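Local coordinates for protein prephenate dehydrogenase (Aquifex aeolicus, PDB 2G5C) that probably catalyses the NAD-dependent oxidative decarboxylation of prephenate to 4-hydroxyphenylpyruvate on the route to tyrosine, and binds NAD in a Rossmann-type domain, at residues Y136-P145 / W161-S172; F75-S83 / D105-R113. One frame throughout, in Å; residues are numbered along the deposited sequence.

Interaction 1: residues Y136-P145 / W161-S172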
loop_
_atom_site.group_PDB
_atom_site.type_symbol
_atom_site.label_atom_id
_atom_site.label_comp_id
_atom_site.label_asym_id
_atom_site.label_seq_id
_atom_site.Cartn_x
_atom_site.Cartn_y
_atom_site.Cartn_z
ATOM N N TYR A 136 -9.846 -12.632 16.013
ATOM C CA TYR A 136 -11.065 -12.680 15.214
ATOM C C TYR A 136 -12.158 -11.693 15.626
ATOM O O TYR A 136 -13.122 -11.491 14.886
ATOM C CB TYR A 136 -11.623 -14.104 15.247
ATOM C CG TYR A 136 -10.578 -15.162 14.954
ATOM C CD1 TYR A 136 -10.097 -15.357 13.659
ATOM C CD2 TYR A 136 -10.051 -15.950 15.978
ATOM C CE1 TYR A 136 -9.119 -16.313 13.388
ATOM C CE2 TYR A 136 -9.072 -16.906 15.720
ATOM C CZ TYR A 136 -8.611 -17.084 14.423
ATOM O OH TYR A 136 -7.655 -18.037 14.157
ATOM N N GLU A 137 -12.007 -11.078 16.797
ATOM C CA GLU A 137 -12.998 -10.128 17.301
ATOM C C GLU A 137 -13.438 -9.090 16.269
ATOM O O GLU A 137 -12.677 -8.194 15.911
ATOM C CB GLU A 137 -12.455 -9.409 18.538
ATOM C CG GLU A 137 -12.139 -10.324 19.705
ATOM C CD GLU A 137 -13.377 -10.972 20.295
ATOM O OE1 GLU A 137 -14.110 -11.650 19.548
ATOM O OE2 GLU A 137 -13.616 -10.804 21.510
ATOM N N GLY A 138 -14.675 -9.217 15.800
ATOM C CA GLY A 138 -15.202 -8.278 14.824
ATOM C C GLY A 138 -14.797 -8.563 13.391
ATOM O O GLY A 138 -15.405 -8.039 12.456
ATOM N N LYS A 139 -13.772 -9.387 13.210
ATOM C CA LYS A 139 -13.297 -9.731 11.873
ATOM C C LYS A 139 -14.317 -10.562 11.097
ATOM O O LYS A 139 -15.214 -11.164 11.679
ATOM C CB LYS A 139 -11.977 -10.503 11.963
ATOM C CG LYS A 139 -10.725 -9.669 11.717
ATOM C CD LYS A 139 -10.482 -8.632 12.799
ATOM C CE LYS A 139 -9.151 -7.926 12.565
ATOM N NZ LYS A 139 -8.777 -7.017 13.684
ATOM N N LYS A 140 -14.171 -10.591 9.777
ATOM C CA LYS A 140 -15.078 -11.362 8.939
ATOM C C LYS A 140 -14.590 -12.799 8.820
ATOM O O LYS A 140 -13.391 -13.064 8.887
ATOM C CB LYS A 140 -15.173 -10.751 7.539
ATOM C CG LYS A 140 -15.704 -9.328 7.505
ATOM C CD LYS A 140 -15.830 -8.826 6.073
ATOM C CE LYS A 140 -16.290 -7.376 6.030
ATOM N NZ LYS A 140 -16.454 -6.868 4.636
ATOM N N VAL A 141 -15.532 -13.723 8.658
ATOM C CA VAL A 141 -15.211 -15.134 8.494
ATOM C C VAL A 141 -16.058 -15.677 7.353
ATOM O O VAL A 141 -17.288 -15.660 7.408
ATOM C CB VAL A 141 -15.503 -15.946 9.767
ATOM C CG1 VAL A 141 -15.264 -17.425 9.497
ATOM C CG2 VAL A 141 -14.608 -15.476 10.900
ATOM N N ILE A 142 -15.387 -16.152 6.311
ATOM C CA ILE A 142 -16.073 -16.681 5.147
ATOM C C ILE A 142 -16.150 -18.203 5.162
ATOM O O ILE A 142 -15.123 -18.888 5.139
ATOM C CB ILE A 142 -15.362 -16.264 3.843
ATOM C CG1 ILE A 142 -14.992 -14.778 3.889
ATOM C CG2 ILE A 142 -16.259 -16.556 2.651
ATOM C CD1 ILE A 142 -16.173 -13.844 3.986
ATOM N N LEU A 143 -17.369 -18.728 5.211
ATOM C CA LEU A 143 -17.570 -20.166 5.177
ATOM C C LEU A 143 -18.046 -20.446 3.761
ATOM O O LEU A 143 -18.821 -19.669 3.198
ATOM C CB LEU A 143 -18.622 -20.601 6.204
ATOM C CG LEU A 143 -18.261 -20.312 7.667
ATOM C CD1 LEU A 143 -19.209 -21.068 8.588
ATOM C CD2 LEU A 143 -16.819 -20.738 7.939
ATOM N N THR A 144 -17.560 -21.532 3.175
ATOM C CA THR A 144 -17.931 -21.873 1.812
ATOM C C THR A 144 -18.687 -23.195 1.724
ATOM O O THR A 144 -18.139 -24.220 1.318
ATOM C CB THR A 144 -16.687 -21.935 0.898
ATOM O OG1 THR A 144 -15.788 -22.943 1.368
ATOM C CG2 THR A 144 -15.966 -20.593 0.898
ATOM N N PRO A 145 -19.967 -23.184 2.114
ATOM C CA PRO A 145 -20.756 -24.414 2.052
ATOM C C PRO A 145 -21.140 -24.743 0.613
ATOM O O PRO A 145 -21.207 -23.859 -0.246
ATOM C CB PRO A 145 -21.966 -24.083 2.916
ATOM C CG PRO A 145 -22.167 -22.628 2.634
ATOM C CD PRO A 145 -20.750 -22.083 2.701
ATOM N N TRP A 161 -17.338 -19.693 15.322
ATOM C CA TRP A 161 -16.644 -18.495 14.867
ATOM C C TRP A 161 -17.254 -17.251 15.501
ATOM O O TRP A 161 -16.541 -16.346 15.929
ATOM C CB TRP A 161 -16.718 -18.396 13.346
ATOM C CG TRP A 161 -15.696 -19.235 12.643
ATOM C CD1 TRP A 161 -15.931 -20.206 11.715
ATOM C CD2 TRP A 161 -14.271 -19.123 12.754
ATOM N NE1 TRP A 161 -14.743 -20.701 11.235
ATOM C CE2 TRP A 161 -13.708 -20.052 11.855
ATOM C CE3 TRP A 161 -13.414 -18.325 13.526
ATOM C CZ2 TRP A 161 -12.322 -20.207 11.703
ATOM C CZ3 TRP A 161 -12.040 -18.478 13.376
ATOM C CH2 TRP A 161 -11.509 -19.411 12.471
ATOM N N GLU A 162 -18.580 -17.212 15.563
ATOM C CA GLU A 162 -19.277 -16.080 16.158
ATOM C C GLU A 162 -18.938 -15.984 17.644
ATOM O O GLU A 162 -18.889 -14.891 18.206
ATOM C CB GLU A 162 -20.792 -16.231 15.979
ATOM C CG GLU A 162 -21.226 -16.386 14.531
ATOM C CD GLU A 162 -22.733 -16.436 14.365
ATOM O OE1 GLU A 162 -23.374 -17.360 14.909
ATOM O OE2 GLU A 162 -23.278 -15.547 13.683
ATOM N N ASP A 163 -18.703 -17.132 18.273
ATOM C CA ASP A 163 -18.367 -17.166 19.692
ATOM C C ASP A 163 -16.999 -16.560 19.959
ATOM O O ASP A 163 -16.686 -16.183 21.086
ATOM C CB ASP A 163 -18.415 -18.601 20.221
ATOM C CG ASP A 163 -19.836 -19.086 20.461
ATOM O OD1 ASP A 163 -20.551 -18.446 21.261
ATOM O OD2 ASP A 163 -20.240 -20.102 19.852
ATOM N N VAL A 164 -16.177 -16.478 18.920
ATOM C CA VAL A 164 -14.856 -15.888 19.061
ATOM C C VAL A 164 -14.851 -14.516 18.391
ATOM O O VAL A 164 -13.819 -14.040 17.925
ATOM C CB VAL A 164 -13.762 -16.788 18.444
ATOM C CG1 VAL A 164 -13.738 -18.134 19.158
ATOM C CG2 VAL A 164 -14.005 -16.975 16.957
ATOM N N GLY A 165 -16.028 -13.895 18.340
ATOM C CA GLY A 165 -16.165 -12.567 17.760
ATOM C C GLY A 165 -16.277 -12.445 16.252
ATOM O O GLY A 165 -16.465 -11.341 15.738
ATOM N N GLY A 166 -16.170 -13.558 15.538
ATOM C CA GLY A 166 -16.253 -13.508 14.090
ATOM C C GLY A 166 -17.609 -13.120 13.524
ATOM O O GLY A 166 -18.645 -13.354 14.149
ATOM N N VAL A 167 -17.590 -12.519 12.335
ATOM C CA VAL A 167 -18.801 -12.100 11.633
ATOM C C VAL A 167 -18.889 -12.966 10.381
ATOM O O VAL A 167 -18.221 -12.702 9.382
ATOM C CB VAL A 167 -18.732 -10.610 11.230
ATOM C CG1 VAL A 167 -19.973 -10.221 10.439
ATOM C CG2 VAL A 167 -18.612 -9.746 12.474
ATOM N N VAL A 168 -19.726 -13.994 10.443
ATOM C CA VAL A 168 -19.867 -14.943 9.350
ATOM C C VAL A 168 -20.799 -14.580 8.198
ATOM O O VAL A 168 -21.859 -13.981 8.387
ATOM C CB VAL A 168 -20.298 -16.321 9.903
ATOM C CG1 VAL A 168 -20.330 -17.357 8.788
ATOM C CG2 VAL A 168 -19.349 -16.746 11.007
ATOM N N GLU A 169 -20.372 -14.966 6.998
ATOM C CA GLU A 169 -21.121 -14.760 5.766
ATOM C C GLU A 169 -20.739 -15.928 4.864
ATOM O O GLU A 169 -19.668 -16.515 5.034
ATOM C CB GLU A 169 -20.752 -13.418 5.115
ATOM C CG GLU A 169 -19.273 -13.209 4.870
ATOM C CD GLU A 169 -18.964 -11.832 4.303
ATOM O OE1 GLU A 169 -19.374 -11.547 3.156
ATOM O OE2 GLU A 169 -18.315 -11.029 5.007
ATOM N N TYR A 170 -21.605 -16.275 3.917
ATOM C CA TYR A 170 -21.334 -17.404 3.034
ATOM C C TYR A 170 -21.010 -17.033 1.596
ATOM O O TYR A 170 -21.543 -16.071 1.055
ATOM C CB TYR A 170 -22.523 -18.376 3.025
ATOM C CG TYR A 170 -22.963 -18.871 4.389
ATOM C CD1 TYR A 170 -22.042 -19.049 5.423
ATOM C CD2 TYR A 170 -24.297 -19.196 4.633
ATOM C CE1 TYR A 170 -22.437 -19.538 6.662
ATOM C CE2 TYR A 170 -24.703 -19.688 5.869
ATOM C CZ TYR A 170 -23.769 -19.856 6.878
ATOM O OH TYR A 170 -24.162 -20.346 8.103
HETATM N N MSE A 171 -20.138 -17.830 0.984
HETATM C CA MSE A 171 -19.726 -17.646 -0.403
HETATM C C MSE A 171 -19.444 -19.022 -0.975
HETATM O O MSE A 171 -19.011 -19.911 -0.252
HETATM C CB MSE A 171 -18.431 -16.831 -0.494
HETATM C CG MSE A 171 -18.532 -15.372 -0.118
HETATM SE SE MSE A 171 -16.847 -14.484 -0.512
HETATM C CE MSE A 171 -16.881 -14.588 -2.424
ATOM N N SER A 172 -19.681 -19.210 -2.267
ATOM C CA SER A 172 -19.381 -20.496 -2.867
ATOM C C SER A 172 -17.859 -20.586 -2.920
ATOM O O SER A 172 -17.168 -19.563 -2.878
ATOM C CB SER A 172 -19.942 -20.585 -4.284
ATOM O OG SER A 172 -19.234 -19.727 -5.164
#
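The indole of Trp-161 takes Val-141 on one face and presents an edge to the ring of Tyr-136. CG1 of Val-141 stands 3.5 Å from the centroid of the five-membered ring of Trp-161, almost on its normal, a CH-pi contact; it gets there because CG1 lies anti to the valine's backbone N (chi1 175°). The Tyr-136 pair is T-shaped, planes at 69°: the indole brings CZ3 over the middle of the phenol face, 3.6 Å from Tyr-136 CE1. Beyond the tyrosine's ring its OH bonds to Gln-95, while Phe-16 of helix 11-22 makes a further edge-to-face pair with Trp-161. CD2 of Leu-143 approaches the pyrrole side of the indole obliquely, and the leucine's CB rests 3.8 Å from Tyr-170 CD1.

Across the opposite sheet face, Glu-169 lays its aliphatic CG against Ile-142 CD1. Its carboxylate stays short of a salt bridge, with OE2 4.6 Å from Lys-140 NZ. The backbones pair in parallel, from Val-167 N to Lys-139 O at 2.8 Å through to Met-171 N and Leu-143 O at 3.2 Å. Gly-138 N, in the type II turn from Tyr-136 to Lys-139, bonds to Gly-165 O. Gly-165, at positive phi, is the C-prime residue of the Schellman motif that ends helix 151-163. The parallel strands 140-143 and 167-170, joined by that helix, form a beta-alpha-beta unit at one end of the nucleotide-binding domain's sheet.

Interaction 2: residues F75-S83 / D105-R113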
loop_
_atom_site.group_PDB
_atom_site.type_symbol
_atom_site.label_atom_id
_atom_site.label_comp_id
_atom_site.label_asym_id
_atom_site.label_seq_id
_atom_site.Cartn_x
_atom_site.Cartn_y
_atom_site.Cartn_z
ATOM N N PHE A 75 -3.129 -29.759 3.585
ATOM C CA PHE A 75 -4.502 -30.179 3.824
ATOM C C PHE A 75 -4.878 -31.523 3.204
ATOM O O PHE A 75 -5.397 -32.399 3.893
ATOM C CB PHE A 75 -5.469 -29.096 3.336
ATOM C CG PHE A 75 -5.508 -27.866 4.213
ATOM C CD1 PHE A 75 -4.445 -27.557 5.063
ATOM C CD2 PHE A 75 -6.601 -27.005 4.167
ATOM C CE1 PHE A 75 -4.470 -26.408 5.855
ATOM C CE2 PHE A 75 -6.639 -25.855 4.952
ATOM C CZ PHE A 75 -5.571 -25.553 5.800
ATOM N N ARG A 76 -4.619 -31.689 1.912
ATOM C CA ARG A 76 -4.976 -32.935 1.239
ATOM C C ARG A 76 -4.314 -34.173 1.848
ATOM O O ARG A 76 -4.977 -35.193 2.052
ATOM C CB ARG A 76 -4.659 -32.835 -0.256
ATOM C CG ARG A 76 -5.537 -31.832 -1.002
ATOM C CD ARG A 76 -5.225 -31.817 -2.491
ATOM N NE ARG A 76 -6.090 -30.913 -3.251
ATOM C CZ ARG A 76 -6.015 -29.584 -3.220
ATOM N NH1 ARG A 76 -5.113 -28.979 -2.464
ATOM N NH2 ARG A 76 -6.844 -28.858 -3.956
ATOM N N GLU A 77 -3.022 -34.083 2.147
ATOM C CA GLU A 77 -2.291 -35.204 2.737
ATOM C C GLU A 77 -2.785 -35.534 4.143
ATOM O O GLU A 77 -2.957 -36.701 4.491
ATOM C CB GLU A 77 -0.793 -34.891 2.788
ATOM C CG GLU A 77 -0.466 -33.577 3.481
ATOM C CD GLU A 77 1.024 -33.310 3.580
ATOM O OE1 GLU A 77 1.689 -33.957 4.416
ATOM O OE2 GLU A 77 1.528 -32.453 2.816
ATOM N N ILE A 78 -3.007 -34.501 4.950
ATOM C CA ILE A 78 -3.481 -34.676 6.321
ATOM C C ILE A 78 -4.919 -35.207 6.355
ATOM O O ILE A 78 -5.245 -36.102 7.144
ATOM C CB ILE A 78 -3.414 -33.334 7.101
ATOM C CG1 ILE A 78 -1.970 -32.829 7.145
ATOM C CG2 ILE A 78 -3.935 -33.514 8.518
ATOM C CD1 ILE A 78 -1.811 -31.480 7.824
ATOM N N ALA A 79 -5.773 -34.660 5.493
ATOM C CA ALA A 79 -7.171 -35.076 5.438
ATOM C C ALA A 79 -7.307 -36.573 5.173
ATOM O O ALA A 79 -8.116 -37.252 5.808
ATOM C CB ALA A 79 -7.915 -34.284 4.355
ATOM N N LYS A 80 -6.515 -37.079 4.233
ATOM C CA LYS A 80 -6.555 -38.492 3.880
ATOM C C LYS A 80 -6.211 -39.375 5.074
ATOM O O LYS A 80 -6.788 -40.449 5.246
ATOM C CB LYS A 80 -5.593 -38.781 2.723
ATOM C CG LYS A 80 -5.905 -37.990 1.464
ATOM C CD LYS A 80 -5.032 -38.416 0.295
ATOM C CE LYS A 80 -5.521 -39.724 -0.315
ATOM N NZ LYS A 80 -6.860 -39.558 -0.956
ATOM N N LYS A 81 -5.274 -38.931 5.901
ATOM C CA LYS A 81 -4.909 -39.711 7.070
ATOM C C LYS A 81 -6.024 -39.609 8.101
ATOM O O LYS A 81 -6.410 -40.604 8.712
ATOM C CB LYS A 81 -3.593 -39.212 7.663
ATOM C CG LYS A 81 -2.409 -39.350 6.724
ATOM C CD LYS A 81 -1.123 -39.542 7.502
ATOM C CE LYS A 81 0.095 -39.446 6.600
ATOM N NZ LYS A 81 0.258 -38.071 6.046
ATOM N N LEU A 82 -6.553 -38.403 8.275
ATOM C CA LEU A 82 -7.629 -38.172 9.233
ATOM C C LEU A 82 -8.915 -38.927 8.906
ATOM O O LEU A 82 -9.717 -39.210 9.796
ATOM C CB LEU A 82 -7.932 -36.674 9.329
ATOM C CG LEU A 82 -6.846 -35.810 9.978
ATOM C CD1 LEU A 82 -7.271 -34.347 9.973
ATOM C CD2 LEU A 82 -6.606 -36.293 11.400
ATOM N N SER A 83 -9.112 -39.247 7.630
ATOM C CA SER A 83 -10.311 -39.956 7.204
ATOM C C SER A 83 -10.494 -41.309 7.891
ATOM O O SER A 83 -11.621 -41.722 8.162
ATOM C CB SER A 83 -10.306 -40.141 5.682
ATOM O OG SER A 83 -9.137 -40.803 5.237
ATOM N N ASP A 105 -12.165 -31.133 -2.931
ATOM C CA ASP A 105 -11.245 -32.243 -2.722
ATOM C C ASP A 105 -11.327 -32.715 -1.275
ATOM O O ASP A 105 -11.277 -33.918 -1.004
ATOM C CB ASP A 105 -9.802 -31.843 -3.052
ATOM C CG ASP A 105 -9.614 -31.486 -4.511
ATOM O OD1 ASP A 105 -10.325 -32.058 -5.362
ATOM O OD2 ASP A 105 -8.745 -30.641 -4.812
ATOM N N LEU A 106 -11.455 -31.772 -0.347
ATOM C CA LEU A 106 -11.549 -32.127 1.062
ATOM C C LEU A 106 -12.870 -32.826 1.366
ATOM O O LEU A 106 -12.920 -33.712 2.223
ATOM C CB LEU A 106 -11.373 -30.886 1.947
ATOM C CG LEU A 106 -9.967 -30.267 1.899
ATOM C CD1 LEU A 106 -9.856 -29.132 2.912
ATOM C CD2 LEU A 106 -8.926 -31.336 2.203
ATOM N N GLU A 107 -13.936 -32.432 0.668
ATOM C CA GLU A 107 -15.242 -33.063 0.862
ATOM C C GLU A 107 -15.187 -34.496 0.341
ATOM O O GLU A 107 -15.774 -35.397 0.928
ATOM C CB GLU A 107 -16.348 -32.318 0.107
ATOM C CG GLU A 107 -16.626 -30.892 0.556
ATOM C CD GLU A 107 -17.874 -30.315 -0.103
ATOM O OE1 GLU A 107 -18.036 -30.491 -1.330
ATOM O OE2 GLU A 107 -18.690 -29.683 0.603
ATOM N N ASN A 108 -14.483 -34.705 -0.769
ATOM C CA ASN A 108 -14.368 -36.039 -1.351
ATOM C C ASN A 108 -13.523 -36.975 -0.494
ATOM O O ASN A 108 -13.614 -38.194 -0.633
ATOM C CB ASN A 108 -13.756 -35.974 -2.756
ATOM C CG ASN A 108 -14.657 -35.283 -3.758
ATOM O OD1 ASN A 108 -15.879 -35.397 -3.691
ATOM N ND2 ASN A 108 -14.054 -34.576 -4.707
ATOM N N ILE A 109 -12.703 -36.405 0.387
ATOM C CA ILE A 109 -11.833 -37.198 1.250
ATOM C C ILE A 109 -12.376 -37.388 2.663
ATOM O O ILE A 109 -12.244 -38.469 3.243
ATOM C CB ILE A 109 -10.429 -36.561 1.363
ATOM C CG1 ILE A 109 -9.741 -36.566 -0.001
ATOM C CG2 ILE A 109 -9.587 -37.325 2.375
ATOM C CD1 ILE A 109 -8.389 -35.876 -0.008
ATOM N N LEU A 110 -12.981 -36.345 3.216
ATOM C CA LEU A 110 -13.514 -36.414 4.573
ATOM C C LEU A 110 -15.014 -36.639 4.629
ATOM O O LEU A 110 -15.553 -36.992 5.675
ATOM C CB LEU A 110 -13.163 -35.137 5.334
ATOM C CG LEU A 110 -11.665 -34.889 5.508
ATOM C CD1 LEU A 110 -11.447 -33.522 6.129
ATOM C CD2 LEU A 110 -11.062 -35.989 6.377
ATOM N N GLY A 111 -15.689 -36.420 3.506
ATOM C CA GLY A 111 -17.127 -36.619 3.460
ATOM C C GLY A 111 -17.940 -35.525 4.123
ATOM O O GLY A 111 -17.585 -34.346 4.070
ATOM N N LYS A 112 -19.041 -35.926 4.752
ATOM C CA LYS A 112 -19.946 -34.999 5.424
ATOM C C LYS A 112 -19.297 -34.274 6.597
ATOM O O LYS A 112 -19.893 -33.371 7.182
ATOM C CB LYS A 112 -21.181 -35.751 5.923
ATOM C CG LYS A 112 -21.950 -36.474 4.831
ATOM C CD LYS A 112 -22.729 -35.510 3.941
ATOM C CE LYS A 112 -23.859 -34.826 4.706
ATOM N NZ LYS A 112 -24.777 -34.067 3.806
ATOM N N ARG A 113 -18.078 -34.664 6.940
ATOM C CA ARG A 113 -17.384 -34.044 8.060
ATOM C C ARG A 113 -16.808 -32.658 7.783
ATOM O O ARG A 113 -16.754 -31.816 8.680
ATOM C CB ARG A 113 -16.263 -34.965 8.552
ATOM C CG ARG A 113 -16.780 -36.191 9.289
ATOM C CD ARG A 113 -15.665 -37.133 9.692
ATOM N NE ARG A 113 -15.021 -37.731 8.529
ATOM C CZ ARG A 113 -14.413 -38.911 8.541
ATOM N NH1 ARG A 113 -14.367 -39.624 9.658
ATOM N NH2 ARG A 113 -13.858 -39.382 7.434
#
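Arg-76 reaches Asp-105 side-on, its chain extended from CG to NE so that two guanidinium nitrogens converge on a single oxygen. Both see that oxygen close to the guanidinium plane, but the carboxylate is turned 58° from it, and the two bonds differ. NH2 of Arg-76, 2.7 Å from Asp-105 OD2, meets that oxygen's anti lone pair, whereas NE, at 3.1 Å from the same OD2, comes from above the carboxylate plane with a more bent N-H angle of 136°. Arg-76 NH2 also forms a salt bridge with Glu-236, linking Asp-105 to helix 227-236.

Behind this polar end the helices meet through Ala-79, whose CB is met by three branched residues, Leu-106, Ile-109 and Leu-110. Leu-106 points CD2 at that methyl from 3.8 Å and turns CD1 to Phe-75, whose ring it meets obliquely. Leu-110 sets CG and CD1 against the same methyl. Ile-109 lies across Lys-80 at about a right angle: its CG2, anti to the backbone N, packs on the lysine's backbone, and its CD1 sits 3.6 Å from Lys-80 CG.

Arg-113, bent at chi3, folds back on Leu-110, the last residue of helix 101-110. Its NE lies 3.0 Å from Leu-110 O, in the carbonyl plane and on a lone pair, with that oxygen tilted slightly from the guanidinium plane; NH2 reaches Ser-83 O in a weak bond of 3.3 Å. NH1 of Arg-113 bonds to Ser-87 O.

The short helical segments run nearly parallel, axes 9.1 Å apart at 18°, side by side on the sheet of the Rossmann-type nucleotide-binding domain. Ile-78 of helix 72-85 touches NAD; Phe-75 and Leu-110 touch strand 91-94, and Leu-106 touches Phe-114 of strand 114-120.

Overall arrangement
Both interactions belong to the nucleotide-binding domain, with centres about 22 Å apart and nearest atoms about 6 Å apart, and they share no element. Interaction 1 joins neighbouring strands at one end of the sheet and the helix that connects them, so main-chain bonds and aromatic packing dominate; the second subunit packs against Lys-140 and Glu-169. Interaction 2 pairs two helices on the sheet with no main-chain to main-chain hydrogen bond between them, held by aliphatic side chains, a partly exposed Arg-Asp salt bridge and a weak arginine bond to a carbonyl. Each is partly buried, though interaction 1 covers 945 Å² against 504 Å². NAD touches 75-83, and the side chain of Tyr-136 is about 7 Å from it.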